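Long-range contact in nitric oxide dioxygenase (Rhodothermus marinus DSM 4252, PDB 6WK3), which probably works as a heme-binding nitric oxide dioxygenase of the globin family, and is present here as an engineered carbene transferase: residues 11-22 with 61-69. The protein carries 1 engineered substitution. Residues are numbered along the deposited sequence; the frame is centred on the assembly and turned at random.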
# COMPACT_ATOMS: atom_id res chain seq x y z
N ARG A 11 -11.71 27.57 0.79
CA ARG A 11 -10.98 27.30 2.02
C ARG A 11 -11.78 27.71 3.25
O ARG A 11 -11.74 27.03 4.28
CB ARG A 11 -9.64 28.03 2.01
CG ARG A 11 -8.67 27.55 0.93
CD ARG A 11 -7.26 28.05 1.20
NE ARG A 11 -7.09 29.46 0.86
CZ ARG A 11 -6.91 30.44 1.75
NH1 ARG A 11 -6.88 30.15 3.05
NH2 ARG A 11 -6.75 31.70 1.35
N GLN A 12 -12.52 28.82 3.16
CA GLN A 12 -13.28 29.29 4.32
C GLN A 12 -14.43 28.34 4.64
O GLN A 12 -14.69 28.04 5.81
CB GLN A 12 -13.81 30.70 4.07
N LEU A 13 -15.13 27.85 3.61
CA LEU A 13 -16.25 26.94 3.84
C LEU A 13 -15.78 25.55 4.24
O LEU A 13 -16.40 24.90 5.09
CB LEU A 13 -17.13 26.88 2.60
CG LEU A 13 -18.00 28.10 2.33
CD1 LEU A 13 -18.41 28.18 0.87
CD2 LEU A 13 -19.22 28.10 3.23
N VAL A 14 -14.68 25.07 3.64
CA VAL A 14 -14.14 23.78 4.03
C VAL A 14 -13.63 23.83 5.47
O VAL A 14 -13.83 22.89 6.25
CB VAL A 14 -13.04 23.33 3.06
CG1 VAL A 14 -12.20 22.22 3.67
CG2 VAL A 14 -13.65 22.86 1.75
N ARG A 15 -12.95 24.92 5.83
CA ARG A 15 -12.48 25.09 7.20
C ARG A 15 -13.65 25.08 8.18
O ARG A 15 -13.53 24.56 9.30
CB ARG A 15 -11.70 26.39 7.32
CG ARG A 15 -10.45 26.34 8.19
CD ARG A 15 -9.86 27.75 8.40
NE ARG A 15 -9.68 28.48 7.14
CZ ARG A 15 -10.28 29.62 6.83
NH1 ARG A 15 -11.11 30.20 7.69
NH2 ARG A 15 -10.04 30.20 5.66
N ALA A 16 -14.78 25.65 7.78
CA ALA A 16 -15.92 25.78 8.68
C ALA A 16 -16.64 24.46 8.90
O ALA A 16 -17.33 24.31 9.92
CB ALA A 16 -16.89 26.84 8.15
N SER A 17 -16.50 23.49 7.99
CA SER A 17 -17.15 22.20 8.18
C SER A 17 -16.37 21.28 9.11
O SER A 17 -16.86 20.19 9.40
CB SER A 17 -17.38 21.50 6.84
OG SER A 17 -16.25 21.57 5.99
N VAL A 18 -15.19 21.68 9.58
CA VAL A 18 -14.41 20.81 10.47
C VAL A 18 -15.22 20.37 11.68
O VAL A 18 -15.19 19.17 12.01
CB VAL A 18 -13.07 21.47 10.83
CG1 VAL A 18 -12.49 20.87 12.10
CG2 VAL A 18 -12.08 21.32 9.69
N PRO A 19 -15.96 21.24 12.38
CA PRO A 19 -16.80 20.74 13.48
C PRO A 19 -17.78 19.64 13.08
O PRO A 19 -17.97 18.69 13.85
CB PRO A 19 -17.52 22.01 13.96
CG PRO A 19 -16.55 23.09 13.68
CD PRO A 19 -15.92 22.72 12.37
N ALA A 20 -18.39 19.74 11.90
CA ALA A 20 -19.28 18.67 11.43
C ALA A 20 -18.51 17.40 11.09
O ALA A 20 -19.01 16.29 11.32
CB ALA A 20 -20.08 19.13 10.21
N LEU A 21 -17.30 17.54 10.55
CA LEU A 21 -16.50 16.37 10.22
C LEU A 21 -15.96 15.68 11.46
O LEU A 21 -15.84 14.45 11.48
CB LEU A 21 -15.35 16.76 9.29
CG LEU A 21 -15.70 16.96 7.81
CD1 LEU A 21 -14.47 17.39 7.03
CD2 LEU A 21 -16.29 15.71 7.21
N GLN A 22 -15.64 16.44 12.51
CA GLN A 22 -15.23 15.81 13.76
C GLN A 22 -16.30 14.88 14.31
O GLN A 22 -15.99 13.90 14.99
CB GLN A 22 -14.88 16.88 14.80
CG GLN A 22 -13.64 17.68 14.48
CD GLN A 22 -13.35 18.74 15.52
OE1 GLN A 22 -12.19 18.98 15.89
NE2 GLN A 22 -14.40 19.40 16.01
N LEU A 61 -10.30 12.98 5.42
CA LEU A 61 -11.20 14.11 5.22
C LEU A 61 -11.04 15.14 6.34
O LEU A 61 -10.88 16.34 6.08
CB LEU A 61 -12.65 13.64 5.14
CG LEU A 61 -13.03 12.85 3.88
CD1 LEU A 61 -14.47 12.38 4.00
CD2 LEU A 61 -12.82 13.66 2.61
N LEU A 62 -11.04 14.67 7.59
CA LEU A 62 -10.85 15.57 8.72
C LEU A 62 -9.51 16.29 8.64
O LEU A 62 -9.44 17.52 8.77
CB LEU A 62 -10.97 14.79 10.02
CG LEU A 62 -11.02 15.60 11.31
CD1 LEU A 62 -12.01 16.75 11.19
CD2 LEU A 62 -11.37 14.69 12.47
N ALA A 63 -8.43 15.54 8.44
CA ALA A 63 -7.10 16.16 8.38
C ALA A 63 -7.00 17.14 7.22
O ALA A 63 -6.44 18.23 7.37
CB ALA A 63 -6.02 15.08 8.27
N TYR A 64 -7.56 16.78 6.07
CA TYR A 64 -7.52 17.65 4.90
C TYR A 64 -8.27 18.95 5.16
O TYR A 64 -7.82 20.03 4.76
CB TYR A 64 -8.11 16.92 3.70
CG TYR A 64 -8.09 17.67 2.39
CD1 TYR A 64 -6.97 18.41 2.00
CD2 TYR A 64 -9.18 17.62 1.53
CE1 TYR A 64 -6.96 19.08 0.78
CE2 TYR A 64 -9.17 18.28 0.33
CZ TYR A 64 -8.07 19.00 -0.05
OH TYR A 64 -8.08 19.65 -1.26
N ALA A 65 -9.43 18.86 5.81
CA ALA A 65 -10.19 20.06 6.13
C ALA A 65 -9.46 20.91 7.17
O ALA A 65 -9.50 22.14 7.11
CB ALA A 65 -11.59 19.68 6.61
N ARG A 66 -8.76 20.27 8.11
CA ARG A 66 -7.99 21.00 9.11
C ARG A 66 -6.75 21.66 8.51
O ARG A 66 -6.14 22.51 9.17
CB ARG A 66 -7.54 20.05 10.23
CG ARG A 66 -8.64 19.54 11.14
CD ARG A 66 -8.04 19.18 12.49
NE ARG A 66 -8.78 18.16 13.21
CZ ARG A 66 -9.63 18.41 14.20
NH1 ARG A 66 -9.85 19.67 14.59
NH2 ARG A 66 -10.26 17.42 14.81
N SER A 67 -6.35 21.28 7.31
CA SER A 67 -5.12 21.75 6.71
C SER A 67 -5.37 22.27 5.30
O SER A 67 -4.48 22.21 4.44
CB SER A 67 -4.06 20.65 6.71
OG SER A 67 -2.97 20.98 5.87
N ILE A 68 -6.58 22.77 5.04
CA ILE A 68 -6.93 23.23 3.71
C ILE A 68 -6.16 24.50 3.33
O ILE A 68 -6.00 24.78 2.14
CB ILE A 68 -8.45 23.44 3.61
CG1 ILE A 68 -8.90 23.58 2.16
CG2 ILE A 68 -8.89 24.65 4.42
CD1 ILE A 68 -8.56 22.39 1.30
N ASP A 69 -5.65 25.25 4.32
CA ASP A 69 -4.82 26.42 4.00
C ASP A 69 -3.38 26.03 3.65
O ASP A 69 -2.71 26.77 2.92
CB ASP A 69 -4.81 27.41 5.16
CG ASP A 69 -6.17 28.05 5.40
OD1 ASP A 69 -6.96 28.20 4.44
OD2 ASP A 69 -6.46 28.39 6.57
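Arg66 grips the side-chain oxygen of Gln22 end-on with two nitrogens. NH2 of Arg66 donates to OE1 of Gln22 at 2.7 Å, in the carbonyl plane and on a lone pair. NH1 of Arg66 reaches the same OE1 of Gln22 at 2.8 Å from above that plane. The amide and guanidinium planes are 63° apart. At the other end, Asp69 is shared by two arginines, which form a salt-bridge network with it. NH1 of Arg11 meets OD1 of Asp69 at the guanidinium edge; the modelled 2.4 Å is so short that the exact length is doubtful. NE of Arg15 approaches OD2 of Asp69 obliquely at 3.3 Å, a weak bond. The two basic side chains should help to balance the carboxylate charge.

Helix 8-16 and the start of helix 18-39 pack on the last turns of helix 50-66, consistent with the A-helix region packing on helix E in the globin fold. The axes of 18-22 and 61-66 run nearly antiparallel, at 162°, and approach to 9.6 Å. The side chain of Leu61 is about 5 Å from the bound heme. Where the first two helices meet, Ser17 OG donates to Val14 O and is also hydrogen-bonded to Trp122 NE1 of helix 116-145.

With CG1 opposite the backbone N (chi1 159°), Val18 lays this methyl over one face of the Arg66 guanidinium. Its other methyl, CG2, presses on Ala65 CB at 3.5 Å. Replacing Val18 with an alanine removes both methyls, which is likely to open a gap beside Ala65 and leave that guanidinium face without its methyl contact. Ala65 CB also meets Leu21 CD1, while Leu62 CD1 fits against Leu21 CB and Gln22 CG. Further along, Val14 CG1 packs on Ile68 CG1 at 3.9 Å, the two side chains crossing at about a right angle.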